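Holliday junction resolvase Hjc (Sulfolobus solfataricus, PDB 4TKD) resolves Holliday junctions during genetic recombination, a magnesium-dependent homodimeric endonuclease that places paired nicks in opposing strands of four-way DNA junctions. Local coordinates at residues I51-I64 / F77-K90. Residues are numbered along the deposited sequence; the frame is centred on the assembly and turned at random.
Sequences IILIEMKSRKDGKI and FARKSGGSLFLGVK
Strands 51-58 and 84-90 run side by side in parallel, the axes of these segments 34° apart, joined by seven backbone hydrogen bonds from Ser84 N to Ile51 O at one end to Lys90 N to Lys57 O at the other. Leu53 is the main link to helix 77-81, which runs back over the sheet: Leu53 CD1 rests 3.6 Å from Ala78 CA, while Leu53 CD2 meets the rim of the Phe77 ring, 3.9 Å from CE1. On the same face, with chi1 at -152°, Leu87 carries CG roughly opposite its backbone N, which brings CD1 back over strand 51-58 and turns CD2 to Ile64. Leu87 CD1 lies 3.7 Å from Lys57 CG, and Leu87 CD2 sits 3.6 Å from Ile64 CG2, the Leu87 and Ile64 chains lying alongside each other and pointing opposite ways. Replacing Leu87 with alanine removes CG and both methyls, and is likely to open a gap between Ile64 and Lys57 CG and leave the lysine's aliphatic start less supported. On the face of Ile54 and Met56, the missing side chain of Gly88 leaves room for Ile54 CG2, 3.8 Å from Gly88 N, and for the folded Met56 chain, whose CE comes 3.8 Å from Lys90 CG. Glu55 turns its carboxylate away from strand 84-90; OE1 accepts a hydrogen bond from Asp42 N, and Glu55 OE2 makes a long salt bridge of 3.9 Å with Lys57 NZ. That ammonium also donates to Met56 O. Helix 68-81 between the parallel strands makes a beta-alpha-beta crossover of the PD-(D/E)XK nuclease fold, with Glu55-Met56-Lys57 as its ExK signature: Glu55 probably binds the magnesium, with Asp42, and Lys57 probably stabilises the transition state.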
ATOM      1  N   ILE C  51      -1.243   1.720  11.773  1.00 31.13           N
ATOM      2  CA  ILE C  51      -1.881   0.451  12.117  1.00 29.14           C
ATOM      3  C   ILE C  51      -1.036  -0.708  11.621  1.00 30.31           C
ATOM      4  O   ILE C  51      -0.773  -0.826  10.426  1.00 28.44           O
ATOM      5  CB  ILE C  51      -3.353   0.381  11.597  1.00 32.17           C
ATOM      6  CG1 ILE C  51      -4.188   1.619  12.052  1.00 31.96           C
ATOM      7  CG2 ILE C  51      -4.036  -0.937  12.045  1.00 33.83           C
ATOM      8  CD1 ILE C  51      -5.390   1.965  11.181  1.00 33.62           C
ATOM      9  N   ILE C  52      -0.619  -1.569  12.560  1.00 26.29           N
ATOM     10  CA  ILE C  52       0.161  -2.783  12.294  1.00 26.04           C
ATOM     11  C   ILE C  52      -0.642  -3.928  12.850  1.00 28.39           C
ATOM     12  O   ILE C  52      -1.146  -3.850  13.976  1.00 26.63           O
ATOM     13  CB  ILE C  52       1.587  -2.727  12.896  1.00 28.66           C
ATOM     14  CG1 ILE C  52       2.426  -1.627  12.220  1.00 27.01           C
ATOM     15  CG2 ILE C  52       2.281  -4.146  12.935  1.00 29.83           C
ATOM     16  CD1 ILE C  52       3.573  -1.252  12.970  1.00 34.08           C
ATOM     17  N   LEU C  53      -0.805  -4.952  12.035  1.00 24.81           N
ATOM     18  CA  LEU C  53      -1.621  -6.124  12.326  1.00 24.29           C
ATOM     19  C   LEU C  53      -0.755  -7.361  12.179  1.00 28.09           C
ATOM     20  O   LEU C  53      -0.117  -7.534  11.149  1.00 25.66           O
ATOM     21  CB  LEU C  53      -2.838  -6.186  11.352  1.00 23.40           C
ATOM     22  CG  LEU C  53      -3.690  -4.914  11.246  1.00 26.32           C
ATOM     23  CD1 LEU C  53      -4.613  -4.975  10.078  1.00 24.15           C
ATOM     24  CD2 LEU C  53      -4.460  -4.668  12.520  1.00 26.06           C
ATOM     25  N   ILE C  54      -0.742  -8.216  13.197  1.00 26.03           N
ATOM     26  CA  ILE C  54       0.093  -9.417  13.169  1.00 26.23           C
ATOM     27  C   ILE C  54      -0.718 -10.672  13.444  1.00 32.69           C
ATOM     28  O   ILE C  54      -1.395 -10.754  14.467  1.00 34.33           O
ATOM     29  CB  ILE C  54       1.297  -9.247  14.166  1.00 29.40           C
ATOM     30  CG1 ILE C  54       2.185  -8.033  13.788  1.00 29.97           C
ATOM     31  CG2 ILE C  54       2.147 -10.524  14.245  1.00 30.43           C
ATOM     32  CD1 ILE C  54       2.909  -7.400  14.939  1.00 40.64           C
ATOM     33  N   GLU C  55      -0.627 -11.654  12.540  1.00 30.11           N
ATOM     34  CA  GLU C  55      -1.251 -12.963  12.689  1.00 30.95           C
ATOM     35  C   GLU C  55      -0.148 -13.968  13.036  1.00 39.18           C
ATOM     36  O   GLU C  55       0.808 -14.115  12.269  1.00 38.31           O
ATOM     37  CB  GLU C  55      -2.028 -13.385  11.419  1.00 31.72           C
ATOM     38  CG  GLU C  55      -2.950 -14.585  11.640  1.00 35.72           C
ATOM     39  CD  GLU C  55      -4.166 -14.395  12.525  1.00 53.42           C
ATOM     40  OE1 GLU C  55      -4.357 -13.298  13.099  1.00 29.81           O
ATOM     41  OE2 GLU C  55      -4.953 -15.357  12.630  1.00 54.66           O
ATOM     42  N   MET C  56      -0.243 -14.599  14.221  1.00 39.55           N
ATOM     43  CA  MET C  56       0.751 -15.559  14.702  1.00 41.07           C
ATOM     44  C   MET C  56       0.528 -16.886  14.048  1.00 47.10           C
ATOM     45  O   MET C  56      -0.611 -17.376  14.025  1.00 48.45           O
ATOM     46  CB  MET C  56       0.686 -15.742  16.225  1.00 43.95           C
ATOM     47  CG  MET C  56       1.046 -14.511  17.051  1.00 47.92           C
ATOM     48  SD  MET C  56       2.602 -13.684  16.602  1.00 53.13           S
ATOM     49  CE  MET C  56       3.811 -14.988  16.934  1.00 49.42           C
ATOM     50  N   LYS C  57       1.594 -17.485  13.521  1.00 43.32           N
ATOM     51  CA  LYS C  57       1.506 -18.798  12.887  1.00 44.00           C
ATOM     52  C   LYS C  57       2.809 -19.574  13.045  1.00 50.45           C
ATOM     53  O   LYS C  57       3.882 -18.987  12.952  1.00 49.63           O
ATOM     54  CB  LYS C  57       1.114 -18.678  11.400  1.00 45.89           C
ATOM     55  CG  LYS C  57      -0.380 -18.507  11.125  1.00 52.76           C
ATOM     56  CD  LYS C  57      -1.194 -19.751  11.467  1.00 59.13           C
ATOM     57  CE  LYS C  57      -2.666 -19.465  11.537  1.00 62.91           C
ATOM     58  NZ  LYS C  57      -3.041 -18.717  12.769  1.00 80.90           N
ATOM     59  N   SER C  58       2.708 -20.893  13.273  1.00 49.54           N
ATOM     60  CA  SER C  58       3.869 -21.772  13.440  1.00 50.23           C
ATOM     61  C   SER C  58       4.409 -22.332  12.118  1.00 56.17           C
ATOM     62  O   SER C  58       3.643 -22.503  11.157  1.00 55.16           O
ATOM     63  CB  SER C  58       3.544 -22.907  14.407  1.00 53.41           C
ATOM     64  OG  SER C  58       2.500 -23.723  13.906  1.00 60.45           O
ATOM     65  N   ARG C  59       5.739 -22.595  12.077  1.00 55.40           N
ATOM     66  CA  ARG C  59       6.454 -23.207  10.948  1.00 56.85           C
ATOM     67  C   ARG C  59       6.295 -24.729  11.074  1.00 64.46           C
ATOM     68  O   ARG C  59       6.692 -25.310  12.087  1.00 64.38           O
ATOM     69  CB  ARG C  59       7.941 -22.822  10.962  1.00 57.12           C
ATOM     70  CG  ARG C  59       8.257 -21.631  10.090  1.00 72.30           C
ATOM     71  CD  ARG C  59       9.282 -21.958   9.021  1.00 87.71           C
ATOM     72  NE  ARG C  59       9.718 -20.751   8.316  1.00101.07           N
ATOM     73  CZ  ARG C  59       9.225 -20.333   7.154  1.00117.40           C
ATOM     74  NH1 ARG C  59       8.283 -21.033   6.533  1.00104.36           N
ATOM     75  NH2 ARG C  59       9.675 -19.214   6.601  1.00105.84           N
ATOM     76  N   LYS C  60       5.656 -25.358  10.070  1.00 63.16           N
ATOM     77  CA  LYS C  60       5.364 -26.792  10.063  1.00 63.42           C
ATOM     78  C   LYS C  60       5.908 -27.486   8.823  1.00 67.41           C
ATOM     79  O   LYS C  60       5.426 -27.240   7.706  1.00 65.07           O
ATOM     80  CB  LYS C  60       3.847 -27.036  10.195  1.00 66.29           C
ATOM     81  CG  LYS C  60       3.265 -26.670  11.559  1.00 79.36           C
ATOM     82  CD  LYS C  60       1.751 -26.580  11.492  1.00 86.51           C
ATOM     83  CE  LYS C  60       1.112 -26.603  12.853  1.00 95.57           C
ATOM     84  NZ  LYS C  60      -0.370 -26.547  12.755  1.00104.44           N
ATOM     85  N   ASP C  61       6.933 -28.363   9.030  1.00 65.53           N
ATOM     86  CA  ASP C  61       7.587 -29.179   7.997  1.00 65.45           C
ATOM     87  C   ASP C  61       8.162 -28.289   6.852  1.00 69.92           C
ATOM     88  O   ASP C  61       8.179 -28.691   5.681  1.00 69.81           O
ATOM     89  CB  ASP C  61       6.605 -30.282   7.504  1.00 66.92           C
ATOM     90  CG  ASP C  61       7.160 -31.428   6.670  1.00 75.13           C
ATOM     91  OD1 ASP C  61       8.323 -31.839   6.908  1.00 76.57           O
ATOM     92  OD2 ASP C  61       6.406 -31.970   5.840  1.00 76.34           O
ATOM     93  N   GLY C  62       8.605 -27.078   7.229  1.00 65.77           N
ATOM     94  CA  GLY C  62       9.200 -26.095   6.329  1.00 65.08           C
ATOM     95  C   GLY C  62       8.411 -24.827   6.059  1.00 67.82           C
ATOM     96  O   GLY C  62       8.966 -23.730   6.167  1.00 68.34           O
ATOM     97  N   LYS C  63       7.125 -24.969   5.663  1.00 62.23           N
ATOM     98  CA  LYS C  63       6.206 -23.887   5.265  1.00 60.74           C
ATOM     99  C   LYS C  63       5.387 -23.248   6.414  1.00 61.25           C
ATOM    100  O   LYS C  63       5.614 -23.549   7.588  1.00 61.96           O
ATOM    101  CB  LYS C  63       5.239 -24.413   4.186  1.00 63.52           C
ATOM    102  CG  LYS C  63       5.867 -24.613   2.818  1.00 76.18           C
ATOM    103  CD  LYS C  63       4.820 -25.036   1.794  1.00 82.01           C
ATOM    104  CE  LYS C  63       5.397 -25.201   0.408  1.00 87.24           C
ATOM    105  NZ  LYS C  63       5.802 -23.905  -0.198  1.00 90.56           N
ATOM    106  N   ILE C  64       4.458 -22.329   6.052  1.00 53.75           N
ATOM    107  CA  ILE C  64       3.501 -21.662   6.940  1.00 52.17           C
ATOM    108  C   ILE C  64       2.163 -21.605   6.202  1.00 52.29           C
ATOM    109  O   ILE C  64       2.072 -20.977   5.153  1.00 51.63           O
ATOM    110  CB  ILE C  64       3.931 -20.259   7.472  1.00 55.43           C
ATOM    111  CG1 ILE C  64       5.313 -20.283   8.150  1.00 55.35           C
ATOM    112  CG2 ILE C  64       2.871 -19.719   8.435  1.00 56.38           C
ATOM    113  CD1 ILE C  64       6.035 -18.942   8.201  1.00 63.45           C
ATOM    114  N   PHE C  77     -10.021  -7.320   7.133  1.00 23.54           N
ATOM    115  CA  PHE C  77      -9.831  -6.453   8.311  1.00 22.03           C
ATOM    116  C   PHE C  77      -8.710  -5.449   7.974  1.00 26.44           C
ATOM    117  O   PHE C  77      -8.909  -4.254   8.163  1.00 24.81           O
ATOM    118  CB  PHE C  77      -9.440  -7.313   9.538  1.00 23.29           C
ATOM    119  CG  PHE C  77      -9.426  -6.632  10.886  1.00 23.49           C
ATOM    120  CD1 PHE C  77      -8.330  -5.873  11.290  1.00 23.40           C
ATOM    121  CD2 PHE C  77     -10.505  -6.764  11.761  1.00 26.22           C
ATOM    122  CE1 PHE C  77      -8.316  -5.245  12.538  1.00 25.15           C
ATOM    123  CE2 PHE C  77     -10.498  -6.118  13.002  1.00 29.06           C
ATOM    124  CZ  PHE C  77      -9.396  -5.375  13.389  1.00 26.52           C
ATOM    125  N   ALA C  78      -7.561  -5.939   7.420  1.00 24.18           N
ATOM    126  CA  ALA C  78      -6.415  -5.125   6.992  1.00 23.98           C
ATOM    127  C   ALA C  78      -6.777  -4.084   5.946  1.00 28.63           C
ATOM    128  O   ALA C  78      -6.327  -2.942   6.050  1.00 27.64           O
ATOM    129  CB  ALA C  78      -5.299  -6.010   6.466  1.00 23.06           C
ATOM    130  N   ARG C  79      -7.568  -4.493   4.933  1.00 26.34           N
ATOM    131  CA  ARG C  79      -7.989  -3.626   3.839  1.00 27.01           C
ATOM    132  C   ARG C  79      -8.915  -2.495   4.350  1.00 31.58           C
ATOM    133  O   ARG C  79      -8.721  -1.323   3.995  1.00 31.19           O
ATOM    134  CB  ARG C  79      -8.678  -4.439   2.737  1.00 29.19           C
ATOM    135  CG  ARG C  79      -9.131  -3.589   1.539  1.00 35.94           C
ATOM    136  CD  ARG C  79     -10.050  -4.318   0.550  1.00 28.99           C
ATOM    137  NE  ARG C  79     -11.286  -4.830   1.157  1.00 36.69           N
ATOM    138  CZ  ARG C  79     -12.352  -4.095   1.457  1.00 42.20           C
ATOM    139  NH1 ARG C  79     -12.356  -2.789   1.216  1.00 37.01           N
ATOM    140  NH2 ARG C  79     -13.415  -4.656   2.013  1.00 24.52           N
ATOM    141  N   LYS C  80      -9.921  -2.856   5.151  1.00 28.19           N
ATOM    142  CA  LYS C  80     -10.891  -1.900   5.729  1.00 27.81           C
ATOM    143  C   LYS C  80     -10.234  -0.932   6.682  1.00 32.20           C
ATOM    144  O   LYS C  80     -10.513   0.265   6.630  1.00 32.43           O
ATOM    145  CB  LYS C  80     -12.032  -2.633   6.435  1.00 28.56           C
ATOM    146  CG  LYS C  80     -13.003  -3.293   5.459  1.00 23.67           C
ATOM    147  CD  LYS C  80     -13.941  -4.192   6.204  1.00 32.15           C
ATOM    148  CE  LYS C  80     -14.962  -4.770   5.269  1.00 44.89           C
ATOM    149  NZ  LYS C  80     -15.698  -5.875   5.922  1.00 56.80           N
ATOM    150  N   SER C  81      -9.343  -1.435   7.543  1.00 30.67           N
ATOM    151  CA  SER C  81      -8.627  -0.620   8.534  1.00 30.45           C
ATOM    152  C   SER C  81      -7.577   0.309   7.923  1.00 34.83           C
ATOM    153  O   SER C  81      -7.262   1.328   8.518  1.00 34.83           O
ATOM    154  CB  SER C  81      -7.959  -1.523   9.569  1.00 31.30           C
ATOM    155  OG  SER C  81      -6.911  -2.265   8.970  1.00 35.13           O
ATOM    156  N   GLY C  82      -7.001  -0.091   6.794  1.00 31.81           N
ATOM    157  CA  GLY C  82      -5.904   0.622   6.154  1.00 31.92           C
ATOM    158  C   GLY C  82      -4.586   0.274   6.816  1.00 36.40           C
ATOM    159  O   GLY C  82      -3.600   0.997   6.646  1.00 38.23           O
ATOM    160  N   GLY C  83      -4.570  -0.842   7.557  1.00 29.87           N
ATOM    161  CA  GLY C  83      -3.404  -1.326   8.284  1.00 27.90           C
ATOM    162  C   GLY C  83      -2.476  -2.212   7.481  1.00 28.54           C
ATOM    163  O   GLY C  83      -2.825  -2.671   6.394  1.00 27.70           O
ATOM    164  N   SER C  84      -1.269  -2.446   8.013  1.00 25.83           N
ATOM    165  CA  SER C  84      -0.285  -3.295   7.346  1.00 25.67           C
ATOM    166  C   SER C  84      -0.336  -4.660   8.029  1.00 30.05           C
ATOM    167  O   SER C  84      -0.205  -4.731   9.253  1.00 28.59           O
ATOM    168  CB  SER C  84       1.099  -2.672   7.441  1.00 28.98           C
ATOM    169  OG  SER C  84       1.124  -1.403   6.803  1.00 37.30           O
ATOM    170  N   LEU C  85      -0.609  -5.726   7.241  1.00 26.59           N
ATOM    171  CA  LEU C  85      -0.769  -7.099   7.712  1.00 26.72           C
ATOM    172  C   LEU C  85       0.503  -7.922   7.554  1.00 31.57           C
ATOM    173  O   LEU C  85       1.120  -7.928   6.490  1.00 29.51           O
ATOM    174  CB  LEU C  85      -1.975  -7.781   7.046  1.00 26.56           C
ATOM    175  CG  LEU C  85      -2.349  -9.215   7.512  1.00 30.64           C
ATOM    176  CD1 LEU C  85      -2.757  -9.254   8.987  1.00 30.28           C
ATOM    177  CD2 LEU C  85      -3.451  -9.802   6.661  1.00 27.96           C
ATOM    178  N   PHE C  86       0.882  -8.624   8.627  1.00 28.85           N
ATOM    179  CA  PHE C  86       2.067  -9.459   8.665  1.00 28.57           C
ATOM    180  C   PHE C  86       1.778 -10.770   9.355  1.00 35.14           C
ATOM    181  O   PHE C  86       0.941 -10.856  10.256  1.00 33.48           O
ATOM    182  CB  PHE C  86       3.206  -8.764   9.434  1.00 29.63           C
ATOM    183  CG  PHE C  86       3.611  -7.420   8.896  1.00 30.62           C
ATOM    184  CD1 PHE C  86       2.972  -6.256   9.333  1.00 31.76           C
ATOM    185  CD2 PHE C  86       4.649  -7.307   7.969  1.00 32.08           C
ATOM    186  CE1 PHE C  86       3.358  -5.019   8.846  1.00 31.67           C
ATOM    187  CE2 PHE C  86       5.025  -6.064   7.472  1.00 34.12           C
ATOM    188  CZ  PHE C  86       4.379  -4.933   7.914  1.00 31.07           C
ATOM    189  N   LEU C  87       2.545 -11.789   8.966  1.00 34.32           N
ATOM    190  CA  LEU C  87       2.508 -13.085   9.613  1.00 34.94           C
ATOM    191  C   LEU C  87       3.696 -13.096  10.574  1.00 40.06           C
ATOM    192  O   LEU C  87       4.840 -12.858  10.161  1.00 38.90           O
ATOM    193  CB  LEU C  87       2.614 -14.194   8.560  1.00 35.12           C
ATOM    194  CG  LEU C  87       1.995 -15.582   8.783  1.00 41.37           C
ATOM    195  CD1 LEU C  87       0.512 -15.517   9.156  1.00 42.80           C
ATOM    196  CD2 LEU C  87       2.076 -16.385   7.509  1.00 43.51           C
ATOM    197  N   GLY C  88       3.393 -13.276  11.862  1.00 39.54           N
ATOM    198  CA  GLY C  88       4.398 -13.351  12.914  1.00 39.93           C
ATOM    199  C   GLY C  88       4.784 -14.800  13.065  1.00 47.18           C
ATOM    200  O   GLY C  88       3.932 -15.626  13.399  1.00 47.61           O
ATOM    201  N   VAL C  89       6.038 -15.135  12.760  1.00 45.88           N
ATOM    202  CA  VAL C  89       6.484 -16.526  12.829  1.00 47.10           C
ATOM    203  C   VAL C  89       6.663 -16.992  14.297  1.00 54.14           C
ATOM    204  O   VAL C  89       7.489 -16.442  15.030  1.00 54.63           O
ATOM    205  CB  VAL C  89       7.704 -16.844  11.911  1.00 51.05           C
ATOM    206  CG1 VAL C  89       7.876 -18.344  11.749  1.00 50.65           C
ATOM    207  CG2 VAL C  89       7.580 -16.174  10.535  1.00 51.05           C
ATOM    208  N   LYS C  90       5.838 -17.977  14.720  1.00 52.33           N
ATOM    209  CA  LYS C  90       5.830 -18.607  16.057  1.00 53.04           C
ATOM    210  C   LYS C  90       7.041 -19.575  16.166  1.00 58.30           C
ATOM    211  O   LYS C  90       6.902 -20.805  16.043  1.00 56.31           O
ATOM    212  CB  LYS C  90       4.514 -19.392  16.246  1.00 55.35           C
ATOM    213  CG  LYS C  90       3.481 -18.798  17.179  1.00 57.04           C
ATOM    214  CD  LYS C  90       2.344 -19.802  17.339  1.00 60.12           C
ATOM    215  CE  LYS C  90       1.535 -19.600  18.601  1.00 72.48           C
ATOM    216  NZ  LYS C  90       0.357 -18.712  18.386  1.00 78.71           N
TER
HETATM  217  O   HOH W   1       0.129   1.082   8.556  1.00 37.13           O